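Local coordinates for protein cycloalternan-forming enzyme (Listeria monocytogenes serovar 1/2a, PDB 5F7U) that belongs to glycoside hydrolase family 31, joining a TIM-barrel domain to beta-rich domains and a family 6 carbohydrate-binding module, at residues I505-T510 against V515-S520; F425-F430 against T527-D532; S152-D157 against T351-K356. The protein carries 1 engineered substitution. All coordinates share one frame; numbering follows the deposited sequence.

Contact 1. Residues I505-T510 against V515-S520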
loop_
_atom_site.group_PDB
_atom_site.type_symbol
_atom_site.label_atom_id
_atom_site.label_comp_id
_atom_site.label_asym_id
_atom_site.label_seq_id
_atom_site.Cartn_x
_atom_site.Cartn_y
_atom_site.Cartn_z
ATOM N N ILE A 505 11.137 -1.331 -28.799
ATOM C CA ILE A 505 10.285 -0.211 -29.146
ATOM C C ILE A 505 9.060 -0.205 -28.229
ATOM O O ILE A 505 8.269 -1.157 -28.215
ATOM C CB ILE A 505 9.887 -0.269 -30.647
ATOM C CG1 ILE A 505 11.146 -0.264 -31.531
ATOM C CG2 ILE A 505 8.982 0.897 -31.016
ATOM C CD1 ILE A 505 10.883 -0.575 -32.997
ATOM N N LEU A 506 8.901 0.860 -27.450
ATOM C CA LEU A 506 7.708 0.983 -26.607
ATOM C C LEU A 506 6.448 1.225 -27.425
ATOM O O LEU A 506 6.473 1.971 -28.400
ATOM C CB LEU A 506 7.850 2.138 -25.619
ATOM C CG LEU A 506 8.815 2.032 -24.454
ATOM C CD1 LEU A 506 8.547 3.237 -23.556
ATOM C CD2 LEU A 506 8.562 0.739 -23.670
ATOM N N LEU A 507 5.358 0.565 -27.035
ATOM C CA LEU A 507 4.047 0.868 -27.600
ATOM C C LEU A 507 3.573 2.187 -27.001
ATOM O O LEU A 507 3.627 2.381 -25.789
ATOM C CB LEU A 507 3.053 -0.270 -27.301
ATOM C CG LEU A 507 1.672 -0.306 -27.978
ATOM C CD1 LEU A 507 0.649 0.638 -27.355
ATOM C CD2 LEU A 507 1.783 -0.095 -29.493
ATOM N N ASP A 508 3.125 3.107 -27.849
ATOM C CA ASP A 508 2.608 4.363 -27.336
ATOM C C ASP A 508 1.186 4.194 -26.806
ATOM O O ASP A 508 0.218 4.261 -27.577
ATOM C CB ASP A 508 2.673 5.447 -28.418
ATOM C CG ASP A 508 2.145 6.801 -27.937
ATOM O OD1 ASP A 508 1.676 6.924 -26.768
ATOM O OD2 ASP A 508 2.216 7.760 -28.741
ATOM N N PHE A 509 1.061 3.986 -25.491
ATOM C CA PHE A 509 -0.247 3.778 -24.857
ATOM C C PHE A 509 -1.143 5.012 -24.825
ATOM O O PHE A 509 -2.308 4.912 -24.445
ATOM C CB PHE A 509 -0.114 3.080 -23.486
ATOM C CG PHE A 509 0.234 1.631 -23.613
ATOM C CD1 PHE A 509 -0.767 0.680 -23.829
ATOM C CD2 PHE A 509 1.569 1.218 -23.600
ATOM C CE1 PHE A 509 -0.443 -0.669 -23.990
ATOM C CE2 PHE A 509 1.897 -0.126 -23.754
ATOM C CZ PHE A 509 0.881 -1.069 -23.962
ATOM N N THR A 510 -0.630 6.151 -25.291
ATOM C CA THR A 510 -1.462 7.364 -25.455
ATOM C C THR A 510 -2.240 7.345 -26.775
ATOM O O THR A 510 -3.139 8.172 -26.992
ATOM C CB THR A 510 -0.660 8.700 -25.337
ATOM O OG1 THR A 510 0.095 8.970 -26.525
ATOM C CG2 THR A 510 0.248 8.719 -24.117
ATOM N N VAL A 515 -2.971 1.090 -29.124
ATOM C CA VAL A 515 -3.470 0.243 -28.032
ATOM C C VAL A 515 -4.403 -0.825 -28.584
ATOM O O VAL A 515 -4.264 -2.006 -28.249
ATOM C CB VAL A 515 -4.173 1.093 -26.955
ATOM C CG1 VAL A 515 -4.768 0.215 -25.840
ATOM C CG2 VAL A 515 -3.167 2.091 -26.380
ATOM N N ASP A 516 -5.352 -0.407 -29.433
ATOM C CA ASP A 516 -6.272 -1.354 -30.066
ATOM C C ASP A 516 -5.526 -2.444 -30.830
ATOM O O ASP A 516 -5.875 -3.619 -30.710
ATOM C CB ASP A 516 -7.287 -0.630 -30.975
ATOM C CG ASP A 516 -8.331 0.176 -30.173
ATOM O OD1 ASP A 516 -8.538 -0.098 -28.956
ATOM O OD2 ASP A 516 -8.944 1.092 -30.759
ATOM N N TRP A 517 -4.487 -2.063 -31.577
ATOM C CA TRP A 517 -3.660 -3.031 -32.297
ATOM C C TRP A 517 -2.944 -3.972 -31.339
ATOM O O TRP A 517 -3.058 -5.175 -31.450
ATOM C CB TRP A 517 -2.639 -2.347 -33.200
ATOM C CG TRP A 517 -1.654 -3.313 -33.738
ATOM C CD1 TRP A 517 -1.912 -4.350 -34.605
ATOM C CD2 TRP A 517 -0.253 -3.377 -33.433
ATOM N NE1 TRP A 517 -0.757 -5.053 -34.848
ATOM C CE2 TRP A 517 0.277 -4.479 -34.149
ATOM C CE3 TRP A 517 0.609 -2.611 -32.620
ATOM C CZ2 TRP A 517 1.639 -4.832 -34.093
ATOM C CZ3 TRP A 517 1.971 -2.969 -32.554
ATOM C CH2 TRP A 517 2.469 -4.062 -33.298
ATOM N N TRP A 518 -2.203 -3.406 -30.401
ATOM C CA TRP A 518 -1.404 -4.205 -29.455
ATOM C C TRP A 518 -2.282 -5.219 -28.721
ATOM O O TRP A 518 -1.956 -6.412 -28.677
ATOM C CB TRP A 518 -0.759 -3.265 -28.458
ATOM C CG TRP A 518 0.274 -3.868 -27.570
ATOM C CD1 TRP A 518 0.087 -4.340 -26.292
ATOM C CD2 TRP A 518 1.678 -3.985 -27.844
ATOM N NE1 TRP A 518 1.293 -4.768 -25.763
ATOM C CE2 TRP A 518 2.283 -4.559 -26.691
ATOM C CE3 TRP A 518 2.488 -3.657 -28.953
ATOM C CZ2 TRP A 518 3.668 -4.811 -26.607
ATOM C CZ3 TRP A 518 3.871 -3.911 -28.876
ATOM C CH2 TRP A 518 4.444 -4.484 -27.697
ATOM N N THR A 519 -3.413 -4.742 -28.187
ATOM C CA THR A 519 -4.351 -5.600 -27.470
ATOM C C THR A 519 -5.031 -6.618 -28.390
ATOM O O THR A 519 -5.243 -7.757 -27.980
ATOM C CB THR A 519 -5.380 -4.805 -26.659
ATOM O OG1 THR A 519 -6.161 -3.984 -27.526
ATOM C CG2 THR A 519 -4.682 -3.945 -25.557
ATOM N N SER A 520 -5.323 -6.234 -29.642
ATOM C CA SER A 520 -5.933 -7.189 -30.599
ATOM C C SER A 520 -5.081 -8.462 -30.780
ATOM O O SER A 520 -5.614 -9.551 -31.027
ATOM C CB SER A 520 -6.234 -6.546 -31.965
ATOM O OG SER A 520 -5.056 -6.338 -32.734
#
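Leu507 lies against one face of the Trp518 indole, the two side chains sliding past each other in opposite directions. Its CB stands 4.0 Å from the centroid of the six-membered ring and 18° off the ring normal, a CH-pi contact. Leu507 CG, put there by a chi1 of -170° that sets it opposite the backbone N, is 3.6 Å from Trp518 CE3, offset toward the rim. The methyls then part. Leu507 CD2 stays by the indole and also meets the edge of the second tryptophan, 4.2 Å from Trp517 CE3. Leu507 CD1 reaches for the helix backbone, 4.1 Å from Val515 N, while sitting over the centre of the Phe509 ring.

Phe509 turns its edge to the face of Trp518 that Leu507 also occupies: its ring centroid is 5.5 Å from that of the five-membered ring, with the planes at 77°. Val515 fills the near corner, its CG2 being 3.5 Å from Phe509 O and 3.8 Å from Phe509 CD1. An Asx turn, Thr510 N to Asp508 OD1, shapes the chain just beyond.

Both indole N-H groups are satisfied outside, Trp517 NE1 by Gly422 O and Trp518 NE1 by Tyr570 OH. The short strand 505-506 pairs antiparallel with 460-461, and this apolar cluster packs helix 512-520 onto the chain that leads out of strand 505-506, with helices 469-481 and 555-577 alongside.

Contact 2. Residues F425-F430 against T527-D532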
loop_
_atom_site.group_PDB
_atom_site.type_symbol
_atom_site.label_atom_id
_atom_site.label_comp_id
_atom_site.label_asym_id
_atom_site.label_seq_id
_atom_site.Cartn_x
_atom_site.Cartn_y
_atom_site.Cartn_z
ATOM N N PHE A 425 -3.720 -13.125 -34.692
ATOM C CA PHE A 425 -3.956 -14.568 -34.725
ATOM C C PHE A 425 -5.217 -14.951 -33.949
ATOM O O PHE A 425 -5.644 -14.232 -33.025
ATOM C CB PHE A 425 -2.765 -15.328 -34.117
ATOM C CG PHE A 425 -1.506 -15.250 -34.928
ATOM C CD1 PHE A 425 -0.601 -14.199 -34.745
ATOM C CD2 PHE A 425 -1.212 -16.231 -35.874
ATOM C CE1 PHE A 425 0.563 -14.124 -35.507
ATOM C CE2 PHE A 425 -0.043 -16.159 -36.636
ATOM C CZ PHE A 425 0.842 -15.102 -36.453
ATOM N N SER A 426 -5.805 -16.079 -34.341
ATOM C CA SER A 426 -6.821 -16.772 -33.558
ATOM C C SER A 426 -6.151 -18.048 -33.050
ATOM O O SER A 426 -5.016 -18.358 -33.475
ATOM C CB SER A 426 -8.038 -17.102 -34.432
ATOM O OG SER A 426 -8.594 -15.929 -34.997
ATOM N N TYR A 427 -6.834 -18.774 -32.147
ATOM C CA TYR A 427 -6.312 -20.038 -31.593
ATOM C C TYR A 427 -6.025 -21.117 -32.668
ATOM O O TYR A 427 -5.001 -21.811 -32.598
ATOM C CB TYR A 427 -7.289 -20.606 -30.571
ATOM C CG TYR A 427 -6.729 -21.714 -29.697
ATOM C CD1 TYR A 427 -5.875 -21.416 -28.634
ATOM C CD2 TYR A 427 -7.069 -23.060 -29.920
ATOM C CE1 TYR A 427 -5.370 -22.421 -27.817
ATOM C CE2 TYR A 427 -6.556 -24.076 -29.111
ATOM C CZ TYR A 427 -5.723 -23.743 -28.048
ATOM O OH TYR A 427 -5.189 -24.715 -27.225
ATOM N N ASP A 428 -6.934 -21.217 -33.643
ATOM C CA ASP A 428 -6.861 -22.176 -34.756
ATOM C C ASP A 428 -5.681 -21.968 -35.691
ATOM O O ASP A 428 -5.358 -22.864 -36.474
ATOM C CB ASP A 428 -8.150 -22.132 -35.591
ATOM C CG ASP A 428 -9.351 -22.685 -34.851
ATOM O OD1 ASP A 428 -9.183 -23.266 -33.754
ATOM O OD2 ASP A 428 -10.486 -22.527 -35.365
ATOM N N ASP A 429 -5.063 -20.787 -35.640
ATOM C CA ASP A 429 -3.888 -20.504 -36.475
ATOM C C ASP A 429 -2.650 -21.278 -36.017
ATOM O O ASP A 429 -1.703 -21.443 -36.782
ATOM C CB ASP A 429 -3.588 -18.996 -36.506
ATOM C CG ASP A 429 -4.578 -18.206 -37.365
ATOM O OD1 ASP A 429 -5.043 -18.711 -38.420
ATOM O OD2 ASP A 429 -4.879 -17.054 -36.994
ATOM N N PHE A 430 -2.650 -21.743 -34.767
ATOM C CA PHE A 430 -1.447 -22.348 -34.181
ATOM C C PHE A 430 -1.490 -23.857 -34.187
ATOM O O PHE A 430 -2.566 -24.449 -34.081
ATOM C CB PHE A 430 -1.258 -21.852 -32.756
ATOM C CG PHE A 430 -1.079 -20.376 -32.655
ATOM C CD1 PHE A 430 0.136 -19.778 -33.024
ATOM C CD2 PHE A 430 -2.116 -19.572 -32.179
ATOM C CE1 PHE A 430 0.309 -18.402 -32.916
ATOM C CE2 PHE A 430 -1.948 -18.193 -32.070
ATOM C CZ PHE A 430 -0.727 -17.609 -32.428
ATOM N N THR A 527 -10.344 -14.651 -25.265
ATOM C CA THR A 527 -11.598 -15.163 -25.817
ATOM C C THR A 527 -11.586 -16.694 -25.967
ATOM O O THR A 527 -12.611 -17.343 -25.727
ATOM C CB THR A 527 -11.947 -14.489 -27.156
ATOM O OG1 THR A 527 -10.885 -14.695 -28.079
ATOM C CG2 THR A 527 -12.137 -12.988 -26.968
ATOM N N GLU A 528 -10.434 -17.259 -26.350
ATOM C CA GLU A 528 -10.334 -18.688 -26.682
ATOM C C GLU A 528 -9.504 -19.499 -25.682
ATOM O O GLU A 528 -9.904 -20.599 -25.290
ATOM C CB GLU A 528 -9.773 -18.860 -28.098
ATOM C CG GLU A 528 -10.573 -18.100 -29.151
ATOM C CD GLU A 528 -10.031 -18.267 -30.541
ATOM O OE1 GLU A 528 -10.611 -19.092 -31.276
ATOM O OE2 GLU A 528 -9.050 -17.572 -30.912
ATOM N N VAL A 529 -8.343 -18.983 -25.288
ATOM C CA VAL A 529 -7.506 -19.681 -24.302
ATOM C C VAL A 529 -8.130 -19.551 -22.907
ATOM O O VAL A 529 -7.979 -20.445 -22.066
ATOM C CB VAL A 529 -6.029 -19.198 -24.322
ATOM C CG1 VAL A 529 -5.177 -20.016 -23.367
ATOM C CG2 VAL A 529 -5.447 -19.296 -25.726
ATOM N N GLY A 530 -8.851 -18.449 -22.683
ATOM C CA GLY A 530 -9.621 -18.232 -21.453
ATOM C C GLY A 530 -8.864 -17.745 -20.227
ATOM O O GLY A 530 -9.259 -18.047 -19.095
ATOM N N ILE A 531 -7.791 -16.985 -20.434
ATOM C CA ILE A 531 -7.034 -16.460 -19.284
ATOM C C ILE A 531 -7.825 -15.423 -18.468
ATOM O O ILE A 531 -8.843 -14.872 -18.942
ATOM C CB ILE A 531 -5.633 -15.936 -19.683
ATOM C CG1 ILE A 531 -5.737 -14.618 -20.454
ATOM C CG2 ILE A 531 -4.853 -17.025 -20.417
ATOM C CD1 ILE A 531 -4.414 -13.863 -20.626
ATOM N N ASP A 532 -7.316 -15.132 -17.272
ATOM C CA ASP A 532 -8.005 -14.306 -16.297
ATOM C C ASP A 532 -7.271 -13.009 -16.003
ATOM O O ASP A 532 -7.518 -12.372 -14.983
ATOM C CB ASP A 532 -8.216 -15.130 -15.020
ATOM C CG ASP A 532 -8.979 -16.404 -15.302
ATOM O OD1 ASP A 532 -10.180 -16.290 -15.572
ATOM O OD2 ASP A 532 -8.376 -17.494 -15.334
HETATM O O HOH W 1 -9.664 -15.025 -32.002
HETATM O O HOH W 2 -9.748 -19.900 -33.746
#
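Glu528 and Tyr427 carry the polar side of this contact. The backbone N of Tyr427 donates to Glu528 OE2 at 2.8 Å, nearly straight at 163°, although it approaches from above the carboxylate plane, 42° out of it. Beside this bond Tyr427 CB makes a van der Waals contact with the same oxygen, 3.5 Å from Glu528 OE2. Residues 427-429 form a 3-10 turn; its first N-H, that of Tyr427, is bonded to this carboxylate and the next reaches it through a water, and together they would be expected to favour the charged form of Glu528. Asp429 OD2 takes the N-H of Ser426 at 3.0 Å, so a carboxylate of the turn itself also holds the chain just before it.

Water extends the grip. One molecule donates to Glu528 OE2 at 2.8 Å, giving that oxygen two donors. Another donates to Glu528 OE1 at 2.7 Å and accepts from Asp428 N at 3.1 Å.

Like charges come near without touching: Asp428 OD1 is 5.1 Å from Glu528 OE1.

Apolar contact begins at Val529. A chi1 of -166° carries the Tyr427 ring on past Glu528, and there Tyr427 CD1 touches Val529 CG2 at 3.6 Å, the side chains crossing at about a right angle.

Tyr427 OH bonds to Lys440 N, and the ring rests on Pro439, both at the start of helix 439-448; Val529 packs on Val443 of the same helix. The contact thus ties the loop leading into that helix to the turn, with Gly530 at positive phi, between helix 523-527 and barrel strand 534-536.

Contact 3. Residues S152-D157 against T351-K356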
loop_
_atom_site.group_PDB
_atom_site.type_symbol
_atom_site.label_atom_id
_atom_site.label_comp_id
_atom_site.label_asym_id
_atom_site.label_seq_id
_atom_site.Cartn_x
_atom_site.Cartn_y
_atom_site.Cartn_z
ATOM N N SER A 152 -9.893 27.603 -5.569
ATOM C CA SER A 152 -11.201 26.998 -5.723
ATOM C C SER A 152 -11.333 25.848 -4.738
ATOM O O SER A 152 -10.335 25.370 -4.180
ATOM C CB SER A 152 -11.430 26.514 -7.167
ATOM O OG SER A 152 -10.450 25.559 -7.558
ATOM N N PHE A 153 -12.568 25.400 -4.537
ATOM C CA PHE A 153 -12.832 24.300 -3.616
ATOM C C PHE A 153 -13.281 23.070 -4.363
ATOM O O PHE A 153 -14.374 23.027 -4.887
ATOM C CB PHE A 153 -13.858 24.745 -2.556
ATOM C CG PHE A 153 -13.305 25.760 -1.600
ATOM C CD1 PHE A 153 -12.498 25.361 -0.529
ATOM C CD2 PHE A 153 -13.521 27.134 -1.809
ATOM C CE1 PHE A 153 -11.947 26.306 0.346
ATOM C CE2 PHE A 153 -12.971 28.077 -0.939
ATOM C CZ PHE A 153 -12.183 27.663 0.139
ATOM N N GLU A 154 -12.418 22.063 -4.419
ATOM C CA GLU A 154 -12.817 20.756 -4.947
ATOM C C GLU A 154 -13.958 20.186 -4.086
ATOM O O GLU A 154 -14.885 19.567 -4.597
ATOM C CB GLU A 154 -11.597 19.822 -5.010
ATOM C CG GLU A 154 -11.840 18.476 -5.696
ATOM C CD GLU A 154 -12.485 17.436 -4.799
ATOM O OE1 GLU A 154 -12.360 17.538 -3.559
ATOM O OE2 GLU A 154 -13.139 16.509 -5.314
ATOM N N ASP A 155 -13.874 20.427 -2.780
ATOM C CA ASP A 155 -15.007 20.279 -1.870
ATOM C C ASP A 155 -14.802 21.279 -0.745
ATOM O O ASP A 155 -13.779 21.963 -0.700
ATOM C CB ASP A 155 -15.131 18.819 -1.349
ATOM C CG ASP A 155 -16.537 18.472 -0.824
ATOM O OD1 ASP A 155 -17.450 19.350 -0.723
ATOM O OD2 ASP A 155 -16.756 17.280 -0.487
ATOM N N LEU A 156 -15.768 21.393 0.160
ATOM C CA LEU A 156 -15.660 22.400 1.214
ATOM C C LEU A 156 -14.449 22.168 2.133
ATOM O O LEU A 156 -14.008 23.078 2.824
ATOM C CB LEU A 156 -16.971 22.515 1.989
ATOM C CG LEU A 156 -18.191 22.884 1.118
ATOM C CD1 LEU A 156 -19.407 23.048 2.008
ATOM C CD2 LEU A 156 -17.930 24.153 0.302
ATOM N N ASP A 157 -13.898 20.953 2.088
ATOM C CA ASP A 157 -12.696 20.613 2.871
ATOM C C ASP A 157 -11.415 20.378 2.045
ATOM O O ASP A 157 -10.437 19.874 2.581
ATOM C CB ASP A 157 -12.973 19.394 3.785
ATOM C CG ASP A 157 -13.411 18.145 3.024
ATOM O OD1 ASP A 157 -13.368 18.110 1.777
ATOM O OD2 ASP A 157 -13.831 17.177 3.691
ATOM N N THR A 351 -8.669 10.323 -3.660
ATOM C CA THR A 351 -9.203 9.422 -4.697
ATOM C C THR A 351 -10.370 10.039 -5.476
ATOM O O THR A 351 -10.627 9.650 -6.622
ATOM C CB THR A 351 -9.571 8.020 -4.174
ATOM O OG1 THR A 351 -10.675 8.119 -3.263
ATOM C CG2 THR A 351 -8.351 7.354 -3.547
ATOM N N ASP A 352 -11.052 11.019 -4.880
ATOM C CA ASP A 352 -12.034 11.794 -5.639
ATOM C C ASP A 352 -11.342 12.505 -6.800
ATOM O O ASP A 352 -11.917 12.656 -7.892
ATOM C CB ASP A 352 -12.696 12.864 -4.783
ATOM C CG ASP A 352 -13.683 12.308 -3.796
ATOM O OD1 ASP A 352 -14.269 11.220 -3.994
ATOM O OD2 ASP A 352 -13.904 12.999 -2.794
ATOM N N ILE A 353 -10.107 12.938 -6.557
ATOM C CA ILE A 353 -9.365 13.723 -7.538
ATOM C C ILE A 353 -8.723 12.802 -8.586
ATOM O O ILE A 353 -8.781 13.101 -9.785
ATOM C CB ILE A 353 -8.309 14.639 -6.869
ATOM C CG1 ILE A 353 -8.987 15.665 -5.931
ATOM C CG2 ILE A 353 -7.446 15.347 -7.923
ATOM C CD1 ILE A 353 -8.044 16.207 -4.870
ATOM N N THR A 354 -8.117 11.702 -8.144
ATOM C CA THR A 354 -7.226 10.913 -9.009
ATOM C C THR A 354 -7.779 9.550 -9.391
ATOM O O THR A 354 -7.169 8.847 -10.213
ATOM C CB THR A 354 -5.833 10.691 -8.373
ATOM O OG1 THR A 354 -5.973 9.904 -7.179
ATOM C CG2 THR A 354 -5.186 12.038 -8.034
ATOM N N GLY A 355 -8.902 9.162 -8.786
ATOM C CA GLY A 355 -9.556 7.900 -9.161
ATOM C C GLY A 355 -9.691 6.933 -8.004
ATOM O O GLY A 355 -8.785 6.785 -7.183
ATOM N N LYS A 356 -10.849 6.290 -7.944
ATOM C CA LYS A 356 -11.079 5.257 -6.947
ATOM C C LYS A 356 -10.410 3.963 -7.351
ATOM O O LYS A 356 -10.264 3.665 -8.540
ATOM C CB LYS A 356 -12.583 4.990 -6.789
ATOM C CG LYS A 356 -13.424 6.212 -6.474
ATOM C CD LYS A 356 -13.162 6.680 -5.062
ATOM C CE LYS A 356 -13.545 8.152 -4.932
ATOM N NZ LYS A 356 -13.550 8.473 -3.491
HETATM O O HOH W 3 -13.257 15.609 -2.013
#
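Two torsions aim the Glu154 side chain at the helix end: chi1 of -173° swings CG out opposite the backbone N, and chi2 of -82° then bends the chain, laying its carboxylate beside Asp352 and Ile353. The bend places Glu154 CG 4.0 Å from Ile353 CG1, and this aliphatic touch is the apolar part of the contact. At the tip, Glu154 OE2 comes 3.7 Å from Asp352 CB.

The acids meet at about a right angle along their side chains, with carboxylate planes 31° apart, and Glu154 OE2 is 4.4 Å from Asp352 OD2. A water lies between them, 2.6 Å from Glu154 OE1 and 2.8 Å from Asp352 OD2; other acceptors compete for its protons, so it need not serve both at once. The likeness of charge is probably eased by a magnesium ion about 4 Å from the Asp352 side chain, and by Lys356, whose NZ forms a salt bridge with Asp352 OD1 at 2.9 Å. The same NZ donates to Thr351 OG1, also at 2.9 Å, folding the lysine back over the helix end.

Tyr336 of strand 333-338 touches both Glu154 and Ile353. At the corner after strand 148-153, Glu154 and Asp155 both face Thr158 in a classic beta bulge; this corner meets the C-terminal end of helix 343-354, which also packs through Ile353 and Thr354 on Tyr300 of strand 297-301.

From the N terminus, contact 3 comes first: it closes a loop of nearly 200 residues, in which strand far outweighs helix, bringing a corner of the galactose mutarotase-like region to the end of helix 343-354. Only after it has closed does the chain reach Phe425, where contact 2 opens. That loop shuts at 527-532 and encloses contact 1, a short local closure with four intervening residues. Both belong to the TIM-barrel domain, their centres about 19 Å apart: contact 2 joins the loop before helix 439-448 to the turn before barrel strand 534-536, and contact 1 folds helix 512-520 onto the chain after strand 505-506. Contact 3 lies in series with both.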